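BILBO1_N domain-containing protein (Trypanosoma brucei equiperdum, PDB 7A1I) is probably a cytoskeletal protein of the trypanosome related to the flagellar pocket collar component BILBO1, represented here by its ubiquitin-like N-terminal domain. Local coordinates at residues G5-G16 and L21-L35. Numbering follows the deposited sequence.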
ATOM      1  N   GLY A   5     -15.522 -10.984   3.799  1.00 77.13           N
ATOM      2  CA  GLY A   5     -14.748  -9.772   3.607  1.00 76.36           C
ATOM      3  C   GLY A   5     -13.284 -10.057   3.342  1.00 72.85           C
ATOM      4  O   GLY A   5     -12.705 -10.950   3.954  1.00 75.78           O
ATOM      5  N   ILE A   6     -12.691  -9.313   2.413  1.00 69.76           N
ATOM      6  CA  ILE A   6     -11.292  -9.478   2.034  1.00 70.23           C
ATOM      7  C   ILE A   6     -10.508  -8.277   2.550  1.00 58.85           C
ATOM      8  O   ILE A   6     -10.884  -7.129   2.292  1.00 59.27           O
ATOM      9  CB  ILE A   6     -11.144  -9.634   0.510  1.00 66.39           C
ATOM     10  CG1 ILE A   6     -11.723 -10.975   0.059  1.00 82.20           C
ATOM     11  CG2 ILE A   6      -9.690  -9.527   0.090  1.00 63.54           C
ATOM     12  CD1 ILE A   6     -11.687 -11.188  -1.446  1.00 84.46           C
ATOM     13  N   SER A   7      -9.435  -8.536   3.294  1.00 53.37           N
ATOM     14  CA  SER A   7      -8.611  -7.471   3.860  1.00 60.12           C
ATOM     15  C   SER A   7      -7.303  -7.336   3.080  1.00 49.18           C
ATOM     16  O   SER A   7      -6.490  -8.265   3.059  1.00 50.73           O
ATOM     17  CB  SER A   7      -8.335  -7.752   5.338  1.00 53.41           C
ATOM     18  OG  SER A   7      -7.181  -7.061   5.787  1.00 75.21           O
ATOM     19  N   ILE A   8      -7.076  -6.170   2.478  1.00 41.02           N
ATOM     20  CA  ILE A   8      -5.824  -5.882   1.784  1.00 38.08           C
ATOM     21  C   ILE A   8      -5.120  -4.753   2.536  1.00 38.31           C
ATOM     22  O   ILE A   8      -5.730  -3.715   2.816  1.00 36.74           O
ATOM     23  CB  ILE A   8      -6.050  -5.472   0.318  1.00 39.78           C
ATOM     24  CG1 ILE A   8      -6.964  -6.463  -0.436  1.00 46.22           C
ATOM     25  CG2 ILE A   8      -4.698  -5.294  -0.389  1.00 38.40           C
ATOM     26  CD1 ILE A   8      -6.296  -7.757  -0.839  1.00 47.80           C
ATOM     27  N   CYS A   9      -3.849  -4.958   2.878  1.00 38.89           N
ATOM     28  CA  CYS A   9      -3.023  -3.896   3.433  1.00 36.45           C
ATOM     29  C   CYS A   9      -2.140  -3.308   2.344  1.00 36.06           C
ATOM     30  O   CYS A   9      -1.687  -4.019   1.438  1.00 37.73           O
ATOM     31  CB  CYS A   9      -2.145  -4.384   4.581  1.00 37.44           C
ATOM     32  SG  CYS A   9      -3.039  -4.914   6.034  1.00 47.19           S
ATOM     33  N   VAL A  10      -1.922  -2.000   2.435  1.00 32.57           N
ATOM     34  CA  VAL A  10      -1.180  -1.224   1.452  1.00 32.88           C
ATOM     35  C   VAL A  10      -0.220  -0.330   2.217  1.00 33.25           C
ATOM     36  O   VAL A  10      -0.649   0.409   3.111  1.00 35.12           O
ATOM     37  CB  VAL A  10      -2.102  -0.374   0.576  1.00 31.89           C
ATOM     38  CG1 VAL A  10      -1.292   0.354  -0.471  1.00 35.27           C
ATOM     39  CG2 VAL A  10      -3.170  -1.289  -0.095  1.00 34.06           C
ATOM     40  N   ALA A  11       1.076  -0.431   1.915  1.00 30.95           N
ATOM     41  CA  ALA A  11       2.065   0.362   2.653  1.00 33.36           C
ATOM     42  C   ALA A  11       2.866   1.201   1.666  1.00 33.00           C
ATOM     43  O   ALA A  11       2.844   0.955   0.452  1.00 32.77           O
ATOM     44  CB  ALA A  11       2.994  -0.523   3.499  1.00 33.29           C
ATOM     45  N   THR A  12       3.498   2.250   2.192  1.00 32.87           N
ATOM     46  CA  THR A  12       4.324   3.149   1.386  1.00 34.13           C
ATOM     47  C   THR A  12       5.241   3.930   2.324  1.00 35.77           C
ATOM     48  O   THR A  12       5.093   3.879   3.543  1.00 35.87           O
ATOM     49  CB  THR A  12       3.461   4.090   0.518  1.00 34.10           C
ATOM     50  OG1 THR A  12       4.247   4.673  -0.542  1.00 35.58           O
ATOM     51  CG2 THR A  12       2.797   5.183   1.341  1.00 34.58           C
ATOM     52  N   ASP A  13       6.181   4.664   1.736  1.00 37.46           N
ATOM     53  CA  ASP A  13       7.154   5.443   2.495  1.00 39.57           C
ATOM     54  C   ASP A  13       6.663   6.868   2.727  1.00 40.54           C
ATOM     55  O   ASP A  13       6.187   7.535   1.809  1.00 40.73           O
ATOM     56  CB  ASP A  13       8.491   5.464   1.752  1.00 41.56           C
ATOM     57  CG  ASP A  13       9.596   6.156   2.538  1.00 46.71           C
ATOM     58  OD1 ASP A  13      10.348   5.452   3.250  1.00 47.82           O
ATOM     59  OD2 ASP A  13       9.730   7.398   2.425  1.00 46.49           O
ATOM     60  N   CYS A  14       6.807   7.349   3.957  1.00 41.79           N
ATOM     61  CA  CYS A  14       6.460   8.719   4.322  1.00 43.46           C
ATOM     62  C   CYS A  14       7.639   9.286   5.108  1.00 49.61           C
ATOM     63  O   CYS A  14       7.837   8.959   6.288  1.00 49.82           O
ATOM     64  CB  CYS A  14       5.161   8.772   5.113  1.00 42.48           C
ATOM     65  SG  CYS A  14       4.619  10.457   5.471  1.00 53.93           S
ATOM     66  N   ASP A  15       8.442  10.092   4.410  1.00 58.16           N
ATOM     67  CA  ASP A  15       9.603  10.784   4.967  1.00 62.62           C
ATOM     68  C   ASP A  15      10.527   9.832   5.719  1.00 62.07           C
ATOM     69  O   ASP A  15      11.062  10.156   6.783  1.00 62.14           O
ATOM     70  CB  ASP A  15       9.156  11.939   5.857  1.00 53.50           C
ATOM     71  CG  ASP A  15       8.812  13.180   5.055  1.00 55.22           C
ATOM     72  OD1 ASP A  15       8.893  13.114   3.807  1.00 54.77           O
ATOM     73  OD2 ASP A  15       8.458  14.213   5.660  1.00 57.41           O
ATOM     74  N   GLY A  16      10.731   8.648   5.143  1.00 54.05           N
ATOM     75  CA  GLY A  16      11.631   7.653   5.683  1.00 51.99           C
ATOM     76  C   GLY A  16      10.968   6.567   6.505  1.00 51.44           C
ATOM     77  O   GLY A  16      11.556   5.493   6.664  1.00 54.79           O
ATOM     78  N   LEU A  21      -1.790   0.839   5.725  1.00 37.77           N
ATOM     79  CA  LEU A  21      -3.240   1.009   5.801  1.00 36.64           C
ATOM     80  C   LEU A  21      -3.965  -0.287   5.442  1.00 37.76           C
ATOM     81  O   LEU A  21      -3.566  -0.999   4.516  1.00 35.34           O
ATOM     82  CB  LEU A  21      -3.731   2.094   4.829  1.00 35.44           C
ATOM     83  CG  LEU A  21      -3.085   3.472   4.934  1.00 35.93           C
ATOM     84  CD1 LEU A  21      -3.656   4.406   3.876  1.00 35.71           C
ATOM     85  CD2 LEU A  21      -3.292   4.039   6.325  1.00 39.37           C
ATOM     86  N   ARG A  22      -5.062  -0.573   6.137  1.00 39.38           N
ATOM     87  CA  ARG A  22      -5.880  -1.745   5.846  1.00 39.44           C
ATOM     88  C   ARG A  22      -7.185  -1.305   5.203  1.00 39.75           C
ATOM     89  O   ARG A  22      -7.849  -0.390   5.708  1.00 40.50           O
ATOM     90  CB  ARG A  22      -6.162  -2.550   7.118  1.00 44.76           C
ATOM     91  CG  ARG A  22      -6.570  -3.988   6.855  1.00 47.03           C
ATOM     92  CD  ARG A  22      -8.060  -4.146   6.674  1.00 58.49           C
ATOM     93  NE  ARG A  22      -8.792  -3.751   7.870  1.00 71.09           N
ATOM     94  CZ  ARG A  22      -9.094  -4.588   8.855  1.00 78.57           C
ATOM     95  NH1 ARG A  22      -8.726  -5.860   8.777  1.00 73.09           N
ATOM     96  NH2 ARG A  22      -9.769  -4.154   9.911  1.00 67.05           N
ATOM     97  N   PHE A  23      -7.569  -1.984   4.117  1.00 44.90           N
ATOM     98  CA  PHE A  23      -8.843  -1.777   3.442  1.00 46.38           C
ATOM     99  C   PHE A  23      -9.639  -3.075   3.455  1.00 46.69           C
ATOM    100  O   PHE A  23      -9.087  -4.156   3.213  1.00 46.67           O
ATOM    101  CB  PHE A  23      -8.639  -1.314   1.992  1.00 44.34           C
ATOM    102  CG  PHE A  23      -7.992   0.035   1.883  1.00 41.09           C
ATOM    103  CD1 PHE A  23      -6.641   0.149   1.581  1.00 42.23           C
ATOM    104  CD2 PHE A  23      -8.735   1.190   2.087  1.00 43.82           C
ATOM    105  CE1 PHE A  23      -6.039   1.400   1.497  1.00 39.29           C
ATOM    106  CE2 PHE A  23      -8.141   2.443   2.014  1.00 44.36           C
ATOM    107  CZ  PHE A  23      -6.800   2.555   1.717  1.00 40.96           C
ATOM    108  N   LEU A  24     -10.928  -2.964   3.762  1.00 49.70           N
ATOM    109  CA  LEU A  24     -11.845  -4.098   3.821  1.00 53.39           C
ATOM    110  C   LEU A  24     -12.804  -4.028   2.639  1.00 50.78           C
ATOM    111  O   LEU A  24     -13.472  -3.010   2.439  1.00 50.39           O
ATOM    112  CB  LEU A  24     -12.634  -4.101   5.132  1.00 54.27           C
ATOM    113  CG  LEU A  24     -11.845  -4.488   6.376  1.00 69.69           C
ATOM    114  CD1 LEU A  24     -12.296  -3.650   7.562  1.00 96.66           C
ATOM    115  CD2 LEU A  24     -12.010  -5.970   6.664  1.00 65.97           C
ATOM    116  N   PHE A  25     -12.880  -5.107   1.868  1.00 62.16           N
ATOM    117  CA  PHE A  25     -13.767  -5.181   0.716  1.00 67.16           C
ATOM    118  C   PHE A  25     -14.751  -6.327   0.891  1.00 75.82           C
ATOM    119  O   PHE A  25     -14.595  -7.187   1.764  1.00 62.24           O
ATOM    120  CB  PHE A  25     -12.978  -5.370  -0.585  1.00 56.96           C
ATOM    121  CG  PHE A  25     -11.991  -4.284  -0.850  1.00 50.70           C
ATOM    122  CD1 PHE A  25     -12.334  -3.194  -1.639  1.00 51.57           C
ATOM    123  CD2 PHE A  25     -10.714  -4.338  -0.285  1.00 51.51           C
ATOM    124  CE1 PHE A  25     -11.417  -2.179  -1.871  1.00 50.74           C
ATOM    125  CE2 PHE A  25      -9.790  -3.333  -0.517  1.00 50.54           C
ATOM    126  CZ  PHE A  25     -10.136  -2.252  -1.305  1.00 50.32           C
ATOM    127  N   ASP A  26     -15.769  -6.330   0.030  1.00 72.38           N
ATOM    128  CA  ASP A  26     -16.738  -7.420  -0.010  1.00 88.63           C
ATOM    129  C   ASP A  26     -16.043  -8.740  -0.349  1.00 88.53           C
ATOM    130  O   ASP A  26     -14.900  -8.774  -0.816  1.00 91.11           O
ATOM    131  CB  ASP A  26     -17.837  -7.140  -1.037  1.00 87.81           C
ATOM    132  CG  ASP A  26     -18.488  -5.777  -0.853  1.00 94.90           C
ATOM    133  OD1 ASP A  26     -18.134  -4.839  -1.601  1.00 95.22           O
ATOM    134  OD2 ASP A  26     -19.357  -5.640   0.034  1.00 99.93           O
ATOM    135  N   ALA A  27     -16.761  -9.844  -0.119  1.00 96.47           N
ATOM    136  CA  ALA A  27     -16.199 -11.169  -0.363  1.00 96.58           C
ATOM    137  C   ALA A  27     -15.656 -11.324  -1.781  1.00 92.21           C
ATOM    138  O   ALA A  27     -14.778 -12.166  -2.008  1.00 89.63           O
ATOM    139  CB  ALA A  27     -17.250 -12.246  -0.086  1.00107.39           C
ATOM    140  N   ALA A  28     -16.152 -10.532  -2.736  1.00101.47           N
ATOM    141  CA  ALA A  28     -15.602 -10.573  -4.087  1.00106.09           C
ATOM    142  C   ALA A  28     -14.192  -9.994  -4.116  1.00 95.16           C
ATOM    143  O   ALA A  28     -13.249 -10.650  -4.576  1.00 87.85           O
ATOM    144  CB  ALA A  28     -16.521  -9.828  -5.057  1.00 93.94           C
ATOM    145  N   GLY A  29     -14.024  -8.768  -3.625  1.00 89.86           N
ATOM    146  CA  GLY A  29     -12.713  -8.177  -3.527  1.00 78.08           C
ATOM    147  C   GLY A  29     -12.521  -6.975  -4.427  1.00 68.85           C
ATOM    148  O   GLY A  29     -13.398  -6.590  -5.203  1.00 70.42           O
ATOM    149  N   PRO A  30     -11.364  -6.342  -4.318  1.00 70.42           N
ATOM    150  CA  PRO A  30     -11.056  -5.201  -5.176  1.00 62.08           C
ATOM    151  C   PRO A  30     -10.357  -5.641  -6.454  1.00 57.98           C
ATOM    152  O   PRO A  30      -9.783  -6.728  -6.550  1.00 56.60           O
ATOM    153  CB  PRO A  30     -10.118  -4.353  -4.306  1.00 58.31           C
ATOM    154  CG  PRO A  30      -9.415  -5.358  -3.460  1.00 67.06           C
ATOM    155  CD  PRO A  30     -10.308  -6.574  -3.318  1.00 74.80           C
ATOM    156  N   SER A  31     -10.403  -4.753  -7.431  1.00 53.49           N
ATOM    157  CA  SER A  31      -9.556  -4.850  -8.604  1.00 47.27           C
ATOM    158  C   SER A  31      -8.327  -3.998  -8.332  1.00 45.13           C
ATOM    159  O   SER A  31      -8.324  -3.128  -7.449  1.00 41.66           O
ATOM    160  CB  SER A  31     -10.279  -4.362  -9.861  1.00 48.34           C
ATOM    161  OG  SER A  31     -10.340  -2.938  -9.837  1.00 48.27           O
ATOM    162  N   VAL A  32      -7.249  -4.288  -9.056  1.00 43.59           N
ATOM    163  CA  VAL A  32      -6.009  -3.584  -8.755  1.00 38.82           C
ATOM    164  C   VAL A  32      -6.187  -2.086  -8.948  1.00 41.64           C
ATOM    165  O   VAL A  32      -5.767  -1.281  -8.105  1.00 35.14           O
ATOM    166  CB  VAL A  32      -4.856  -4.119  -9.616  1.00 37.21           C
ATOM    167  CG1 VAL A  32      -3.614  -3.315  -9.307  1.00 34.09           C
ATOM    168  CG2 VAL A  32      -4.627  -5.597  -9.341  1.00 39.14           C
ATOM    169  N   SER A  33      -6.834  -1.681 -10.039  1.00 39.46           N
ATOM    170  CA  SER A  33      -6.957  -0.253 -10.300  1.00 43.99           C
ATOM    171  C   SER A  33      -7.766   0.446  -9.212  1.00 42.44           C
ATOM    172  O   SER A  33      -7.414   1.556  -8.784  1.00 38.30           O
ATOM    173  CB  SER A  33      -7.583  -0.017 -11.662  1.00 44.01           C
ATOM    174  OG  SER A  33      -8.961  -0.322 -11.608  1.00 57.75           O
ATOM    175  N   ARG A  34      -8.834  -0.201  -8.737  1.00 43.15           N
ATOM    176  CA  ARG A  34      -9.616   0.362  -7.641  1.00 41.97           C
ATOM    177  C   ARG A  34      -8.784   0.484  -6.372  1.00 40.67           C
ATOM    178  O   ARG A  34      -8.836   1.509  -5.680  1.00 38.91           O
ATOM    179  CB  ARG A  34     -10.844  -0.508  -7.376  1.00 45.60           C
ATOM    180  CG  ARG A  34     -11.902   0.192  -6.521  1.00 60.95           C
ATOM    181  CD  ARG A  34     -12.662   1.242  -7.333  1.00 67.96           C
ATOM    182  NE  ARG A  34     -13.456   0.624  -8.394  1.00 80.33           N
ATOM    183  CZ  ARG A  34     -14.089   1.294  -9.352  1.00 75.47           C
ATOM    184  NH1 ARG A  34     -14.026   2.619  -9.395  1.00 78.72           N
ATOM    185  NH2 ARG A  34     -14.780   0.635 -10.274  1.00 79.00           N
ATOM    186  N   LEU A  35      -8.037  -0.567  -6.035  1.00 47.44           N
ATOM    187  CA  LEU A  35      -7.165  -0.529  -4.868  1.00 42.11           C
ATOM    188  C   LEU A  35      -6.144   0.600  -4.970  1.00 37.53           C
ATOM    189  O   LEU A  35      -5.829   1.269  -3.968  1.00 35.85           O
ATOM    190  CB  LEU A  35      -6.470  -1.883  -4.715  1.00 43.65           C
ATOM    191  CG  LEU A  35      -5.409  -1.910  -3.615  1.00 40.66           C
ATOM    192  CD1 LEU A  35      -6.083  -1.846  -2.233  1.00 42.03           C
ATOM    193  CD2 LEU A  35      -4.584  -3.165  -3.777  1.00 40.53           C
TER
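Val10 meets Leu35 and Phe23 through one methyl: with CG1 anti to the backbone N (chi1 -177°), CG2 lies beside that nitrogen, tip to tip with Leu35 CD1 at 3.7 Å and at the edge of the Phe23 ring. Leu35 has CG anti to its own N (chi1 173°), which carries both its methyls to strand 6-14, where CD2 lies 4.0 Å from Ile8 CG2. The other branch of Ile8 turns toward the loop, its CG1 4.0 Å from Pro30 CG. Pro30 in turn lays CB over the centre of the Phe25 ring, 3.5 Å above its plane. At the open end of the hairpin Ile6 stretches out, bringing CD1 within 3.3 Å of Ala27 O as the chain turns toward Gly29. The two backbones run antiparallel, with paired hydrogen bonds joining Ile6 to Phe25, Ile8 to Phe23 and Val10 to Leu21; that from Ile6 N to Phe25 O, 2.9 Å, reaches the oxygen from 37° above the carbonyl plane. On the reverse face, bends at chi2 and chi3 fold Arg22 along Ser7 and Cys9, with Ser7 OG 3.2 Å from Arg22 CD and in the guanidinium plane at its edge. Leu24 CD1 lies over one guanidinium face, toward its rim, while NH2 forms a salt bridge with Glu105. This is the opening β-hairpin of a ubiquitin-like fold; its apolar face packs against helix 32-50, which Ser31 N-caps, from Leu35 in the first turn on to Ser39 and Phe43. Strand 6-14 continues the sheet through strand 84-89 on its far side, and strand 104-105 flanks strand 17-25.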